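Long-range contacts in shikimate 5-dehydrogenase (Thermus thermophilus, PDB 1WXD), which catalyses the reversible NADPH-linked reduction of 3-dehydroshikimate to shikimate, a step on the pathway to chorismate and the aromatic amino acids: residues 164-169 / 190-195; 56-61 / 84-89. One frame throughout, in Å; residues are numbered along the deposited sequence.

Interaction 1 (164-169 / 190-195); sequences VPLEKA and PLPAEL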
loop_
_atom_site.group_PDB
_atom_site.type_symbol
_atom_site.label_atom_id
_atom_site.label_comp_id
_atom_site.label_asym_id
_atom_site.label_seq_id
_atom_site.Cartn_x
_atom_site.Cartn_y
_atom_site.Cartn_z
ATOM N N VAL A 164 -12.340 17.334 -31.841
ATOM C CA VAL A 164 -12.962 18.493 -32.465
ATOM C C VAL A 164 -11.965 19.603 -32.737
ATOM O O VAL A 164 -10.866 19.620 -32.177
ATOM C CB VAL A 164 -14.060 19.079 -31.563
ATOM C CG1 VAL A 164 -15.091 18.017 -31.228
ATOM C CG2 VAL A 164 -13.441 19.623 -30.291
ATOM N N PRO A 165 -12.326 20.534 -33.629
ATOM C CA PRO A 165 -11.443 21.660 -33.948
ATOM C C PRO A 165 -11.701 22.729 -32.870
ATOM O O PRO A 165 -12.770 22.735 -32.260
ATOM C CB PRO A 165 -11.922 22.084 -35.333
ATOM C CG PRO A 165 -13.389 21.810 -35.262
ATOM C CD PRO A 165 -13.436 20.447 -34.597
ATOM N N LEU A 166 -10.735 23.616 -32.638
ATOM C CA LEU A 166 -10.870 24.659 -31.618
ATOM C C LEU A 166 -12.161 25.458 -31.633
ATOM O O LEU A 166 -12.621 25.903 -30.580
ATOM C CB LEU A 166 -9.708 25.650 -31.691
ATOM C CG LEU A 166 -8.382 25.267 -31.041
ATOM C CD1 LEU A 166 -7.399 26.407 -31.232
ATOM C CD2 LEU A 166 -8.592 24.983 -29.558
ATOM N N GLU A 167 -12.739 25.660 -32.814
ATOM C CA GLU A 167 -13.973 26.433 -32.916
ATOM C C GLU A 167 -15.118 25.850 -32.098
ATOM O O GLU A 167 -16.020 26.576 -31.689
ATOM C CB GLU A 167 -14.423 26.564 -34.374
ATOM C CG GLU A 167 -13.582 27.505 -35.233
ATOM C CD GLU A 167 -12.204 26.953 -35.542
ATOM O OE1 GLU A 167 -12.094 25.740 -35.833
ATOM O OE2 GLU A 167 -11.232 27.737 -35.511
ATOM N N LYS A 168 -15.087 24.544 -31.856
ATOM C CA LYS A 168 -16.153 23.914 -31.086
ATOM C C LYS A 168 -16.138 24.349 -29.624
ATOM O O LYS A 168 -17.027 23.986 -28.850
ATOM C CB LYS A 168 -16.048 22.391 -31.177
ATOM C CG LYS A 168 -16.302 21.842 -32.571
ATOM C CD LYS A 168 -17.729 22.122 -33.031
ATOM C CE LYS A 168 -18.750 21.409 -32.160
ATOM N NZ LYS A 168 -20.146 21.646 -32.631
ATOM N N ALA A 169 -15.129 25.126 -29.243
ATOM C CA ALA A 169 -15.040 25.595 -27.867
ATOM C C ALA A 169 -16.248 26.470 -27.550
ATOM O O ALA A 169 -16.677 26.562 -26.403
ATOM C CB ALA A 169 -13.745 26.374 -27.653
ATOM N N PRO A 190 -3.768 28.606 -25.275
ATOM C CA PRO A 190 -4.106 27.600 -26.285
ATOM C C PRO A 190 -5.393 27.899 -27.054
ATOM O O PRO A 190 -5.620 27.346 -28.128
ATOM C CB PRO A 190 -4.210 26.317 -25.463
ATOM C CG PRO A 190 -4.774 26.827 -24.158
ATOM C CD PRO A 190 -3.934 28.066 -23.914
ATOM N N LEU A 191 -6.235 28.772 -26.510
ATOM C CA LEU A 191 -7.496 29.094 -27.171
ATOM C C LEU A 191 -7.664 30.579 -27.466
ATOM O O LEU A 191 -7.596 31.417 -26.562
ATOM C CB LEU A 191 -8.671 28.617 -26.313
ATOM C CG LEU A 191 -10.086 28.777 -26.887
ATOM C CD1 LEU A 191 -10.290 27.806 -28.049
ATOM C CD2 LEU A 191 -11.108 28.501 -25.792
ATOM N N PRO A 192 -7.880 30.926 -28.745
ATOM C CA PRO A 192 -8.063 32.327 -29.132
ATOM C C PRO A 192 -9.264 32.870 -28.367
ATOM O O PRO A 192 -10.281 32.182 -28.233
ATOM C CB PRO A 192 -8.329 32.239 -30.634
ATOM C CG PRO A 192 -7.556 31.003 -31.042
ATOM C CD PRO A 192 -7.893 30.044 -29.924
ATOM N N ALA A 193 -9.150 34.097 -27.871
ATOM C CA ALA A 193 -10.228 34.714 -27.102
ATOM C C ALA A 193 -11.613 34.627 -27.748
ATOM O O ALA A 193 -12.603 34.354 -27.067
ATOM C CB ALA A 193 -9.884 36.177 -26.812
ATOM N N GLU A 194 -11.691 34.852 -29.054
ATOM C CA GLU A 194 -12.986 34.822 -29.731
ATOM C C GLU A 194 -13.680 33.460 -29.791
ATOM O O GLU A 194 -14.849 33.378 -30.162
ATOM C CB GLU A 194 -12.858 35.385 -31.150
ATOM C CG GLU A 194 -11.874 34.644 -32.034
ATOM C CD GLU A 194 -11.912 35.130 -33.468
ATOM O OE1 GLU A 194 -11.716 36.343 -33.695
ATOM O OE2 GLU A 194 -12.137 34.297 -34.370
ATOM N N LEU A 195 -12.981 32.395 -29.420
ATOM C CA LEU A 195 -13.583 31.070 -29.463
ATOM C C LEU A 195 -14.159 30.613 -28.122
ATOM O O LEU A 195 -14.803 29.565 -28.044
ATOM C CB LEU A 195 -12.563 30.046 -29.982
ATOM C CG LEU A 195 -12.026 30.309 -31.398
ATOM C CD1 LEU A 195 -11.136 29.155 -31.837
ATOM C CD2 LEU A 195 -13.190 30.471 -32.377
#
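Leu-166 points its CB toward the 190-195 segment and holds CG beside its own backbone N (chi1 -81°), with CD1 and CD2 both reaching that segment, while Leu-191 has CG opposite its N (chi1 -176°), with CD1 brought up against Leu-166 CD2. The two leucine side chains run antiparallel alongside each other, and Leu-166 CD2 rests 3.6 Å from Leu-191 CD1. The Leu-166 side chain lies roughly perpendicular to that of Pro-192: CD1 of Leu-166 is 3.9 Å from Pro-192 CD and also touches the carbonyl O of Pro-190. Lower on the same side chain, Leu-166 CB is 3.8 Å from Leu-195 CD1. Ala-169, one 3-10 turn on, adds its methyl beside Leu-191, with Ala-169 CB 3.8 Å from Leu-191 CD1, and the same CB comes within 3.4 Å of the carbonyl O of Leu-195. The two segments are connections of the Rossmann-type NADP domain, the first leading from strand 162-163 to strand 174-177 and the second from there to strand 201-204. Their short 3-10 turns meet beside the parallel sheet, where Leu-166 and Pro-190 both lean on Leu-122 and Leu-191 packs on Leu-175. Cutting Leu-166 back to an alanine would probably take from Leu-191 CD1 one of its two apolar neighbours here and from Pro-192 CD its methyl partner, opening a gap between the first 3-10 turn and residues 190-192. The outer margin is more polar. Glu-167 bends at its second torsion, passing its CG 4.1 Å from Leu-195 CD2, and its carboxylate oxygen OE2 lies 3.9 Å from Leu-195 CD1, a van der Waals touch. Lys-168 points away from the interface and forms a salt bridge with Glu-171.

Interaction 2 (56-61 / 84-89); sequences GVNLTL and VNTVLQ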
loop_
_atom_site.group_PDB
_atom_site.type_symbol
_atom_site.label_atom_id
_atom_site.label_comp_id
_atom_site.label_asym_id
_atom_site.label_seq_id
_atom_site.Cartn_x
_atom_site.Cartn_y
_atom_site.Cartn_z
ATOM N N GLY A 56 6.225 5.996 -0.161
ATOM C CA GLY A 56 5.536 6.316 -1.395
ATOM C C GLY A 56 6.109 7.534 -2.090
ATOM O O GLY A 56 6.784 8.356 -1.463
ATOM N N VAL A 57 5.847 7.648 -3.390
ATOM C CA VAL A 57 6.330 8.785 -4.169
ATOM C C VAL A 57 5.334 9.214 -5.239
ATOM O O VAL A 57 4.519 8.415 -5.704
ATOM C CB VAL A 57 7.656 8.460 -4.900
ATOM C CG1 VAL A 57 8.710 7.984 -3.908
ATOM C CG2 VAL A 57 7.410 7.407 -5.979
ATOM N N ASN A 58 5.396 10.489 -5.610
ATOM C CA ASN A 58 4.560 11.013 -6.682
ATOM C C ASN A 58 5.509 11.116 -7.876
ATOM O O ASN A 58 6.713 11.324 -7.701
ATOM C CB ASN A 58 4.009 12.404 -6.351
ATOM C CG ASN A 58 2.759 12.358 -5.485
ATOM O OD1 ASN A 58 1.818 11.600 -5.755
ATOM N ND2 ASN A 58 2.736 13.192 -4.448
ATOM N N LEU A 59 4.973 10.956 -9.078
ATOM C CA LEU A 59 5.780 11.039 -10.287
ATOM C C LEU A 59 5.256 12.145 -11.194
ATOM O O LEU A 59 4.048 12.287 -11.370
ATOM C CB LEU A 59 5.745 9.701 -11.034
ATOM C CG LEU A 59 6.807 8.627 -10.769
ATOM C CD1 LEU A 59 7.516 8.833 -9.436
ATOM C CD2 LEU A 59 6.129 7.273 -10.833
ATOM N N THR A 60 6.169 12.928 -11.758
ATOM C CA THR A 60 5.806 14.010 -12.667
ATOM C C THR A 60 6.585 13.836 -13.964
ATOM O O THR A 60 7.187 12.789 -14.198
ATOM C CB THR A 60 6.143 15.395 -12.075
ATOM O OG1 THR A 60 7.543 15.466 -11.782
ATOM C CG2 THR A 60 5.358 15.629 -10.806
ATOM N N LEU A 61 6.566 14.860 -14.809
ATOM C CA LEU A 61 7.280 14.807 -16.078
ATOM C C LEU A 61 8.763 14.529 -15.879
ATOM O O LEU A 61 9.402 15.108 -15.001
ATOM C CB LEU A 61 7.119 16.127 -16.838
ATOM C CG LEU A 61 5.837 16.314 -17.653
ATOM C CD1 LEU A 61 5.814 15.302 -18.789
ATOM C CD2 LEU A 61 4.618 16.149 -16.760
ATOM N N VAL A 84 1.072 6.844 -14.271
ATOM C CA VAL A 84 1.023 6.709 -12.821
ATOM C C VAL A 84 1.635 7.951 -12.195
ATOM O O VAL A 84 2.757 8.332 -12.532
ATOM C CB VAL A 84 1.807 5.465 -12.350
ATOM C CG1 VAL A 84 2.044 5.528 -10.848
ATOM C CG2 VAL A 84 1.031 4.208 -12.703
ATOM N N ASN A 85 0.896 8.592 -11.297
ATOM C CA ASN A 85 1.403 9.788 -10.636
ATOM C C ASN A 85 1.648 9.478 -9.168
ATOM O O ASN A 85 2.237 10.283 -8.444
ATOM C CB ASN A 85 0.410 10.952 -10.744
ATOM C CG ASN A 85 -0.649 10.923 -9.651
ATOM O OD1 ASN A 85 -1.028 11.969 -9.108
ATOM N ND2 ASN A 85 -1.135 9.732 -9.326
ATOM N N THR A 86 1.182 8.312 -8.732
ATOM C CA THR A 86 1.349 7.912 -7.345
ATOM C C THR A 86 1.766 6.458 -7.176
ATOM O O THR A 86 1.091 5.540 -7.644
ATOM C CB THR A 86 0.060 8.138 -6.534
ATOM O OG1 THR A 86 -0.313 9.519 -6.604
ATOM C CG2 THR A 86 0.285 7.758 -5.069
ATOM N N VAL A 87 2.885 6.263 -6.490
ATOM C CA VAL A 87 3.414 4.933 -6.232
ATOM C C VAL A 87 3.440 4.640 -4.736
ATOM O O VAL A 87 3.815 5.495 -3.932
ATOM C CB VAL A 87 4.852 4.790 -6.781
ATOM C CG1 VAL A 87 5.414 3.413 -6.435
ATOM C CG2 VAL A 87 4.847 5.006 -8.281
ATOM N N LEU A 88 3.037 3.427 -4.374
ATOM C CA LEU A 88 3.031 2.997 -2.977
ATOM C C LEU A 88 4.009 1.841 -2.805
ATOM O O LEU A 88 3.997 0.897 -3.597
ATOM C CB LEU A 88 1.635 2.523 -2.565
ATOM C CG LEU A 88 1.564 1.690 -1.278
ATOM C CD1 LEU A 88 1.786 2.585 -0.058
ATOM C CD2 LEU A 88 0.209 1.014 -1.190
ATOM N N GLN A 89 4.852 1.919 -1.780
ATOM C CA GLN A 89 5.807 0.854 -1.507
ATOM C C GLN A 89 5.409 0.110 -0.243
ATOM O O GLN A 89 5.215 0.711 0.816
ATOM C CB GLN A 89 7.226 1.416 -1.352
ATOM C CG GLN A 89 8.301 0.366 -1.043
ATOM C CD GLN A 89 8.347 -0.038 0.426
ATOM O OE1 GLN A 89 7.978 -1.158 0.789
ATOM N NE2 GLN A 89 8.805 0.875 1.278
#
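Val-57 and Val-87 face each other as the antiparallel hydrogen-bonded pair of strands 56-59 and 86-89, neighbours in the mixed sheet of the shikimate-binding domain. Val-87 N gives a short, straight bond to Val-57 O (2.8 Å, 170° at the hydrogen). The return bond, Val-57 N to Val-87 O at 3.0 Å, is more bent, and Val-87 O also accepts from Trp-243 NE1 of helix 229-244. The two valine side chains run alongside each other, Val-57 CG2 3.7 Å from Val-87 CB. Val-87 has CG1 anti to its N (chi1 177°), which leaves CG2 beside N, where Leu-59 extends this apolar face by setting CD2 3.6 Å from Val-87 CG2. Leu-59 reaches on to Leu-7 and Ala-67, and Val-87 to Leu-94.

Asn-58 and Thr-86 form a non-hydrogen-bonded pair on the other face, both touching Trp-243; Thr-86 OG1 is hydrogen-bonded to Thr-99 OG1. Asn-85 and Thr-86 together oppose Phe-97 in a classic beta bulge. Asn-85 binds shikimate, as does Thr-60 just past strand 56-59, so the paired strands bring two ligand residues to one end of the sheet, near Asp-100 and Gln-235. There Asn-85 O receives Leu-59 N at 2.9 Å from well above the carbonyl plane, and the CA-H of Asn-58 approaches the same oxygen, with Asn-58 CA 3.0 Å from Asn-85 O.

How the interactions relate
Interaction 2 is the core contact: all its touching residues are buried, and its centre is about 12 Å from the centre of the chain, in the sheet of the substrate-binding domain. Interaction 1 lies in the NADP domain, its centre about 22 Å out, and is partly open. The centres of interactions 1 and 2 are 33 Å apart. Main-chain hydrogen bonds join the strands of 56-61 / 84-89, with apolar packing on the face of Val-57 and Val-87 and the polar Asn-58 and Thr-86 on the other; the loops of 164-169 / 190-195 meet mainly through apolar side chains, without hydrogen bonds between them. Interaction 2 contains shikimate-binding residues, whereas interaction 1 only comes near the NADP site.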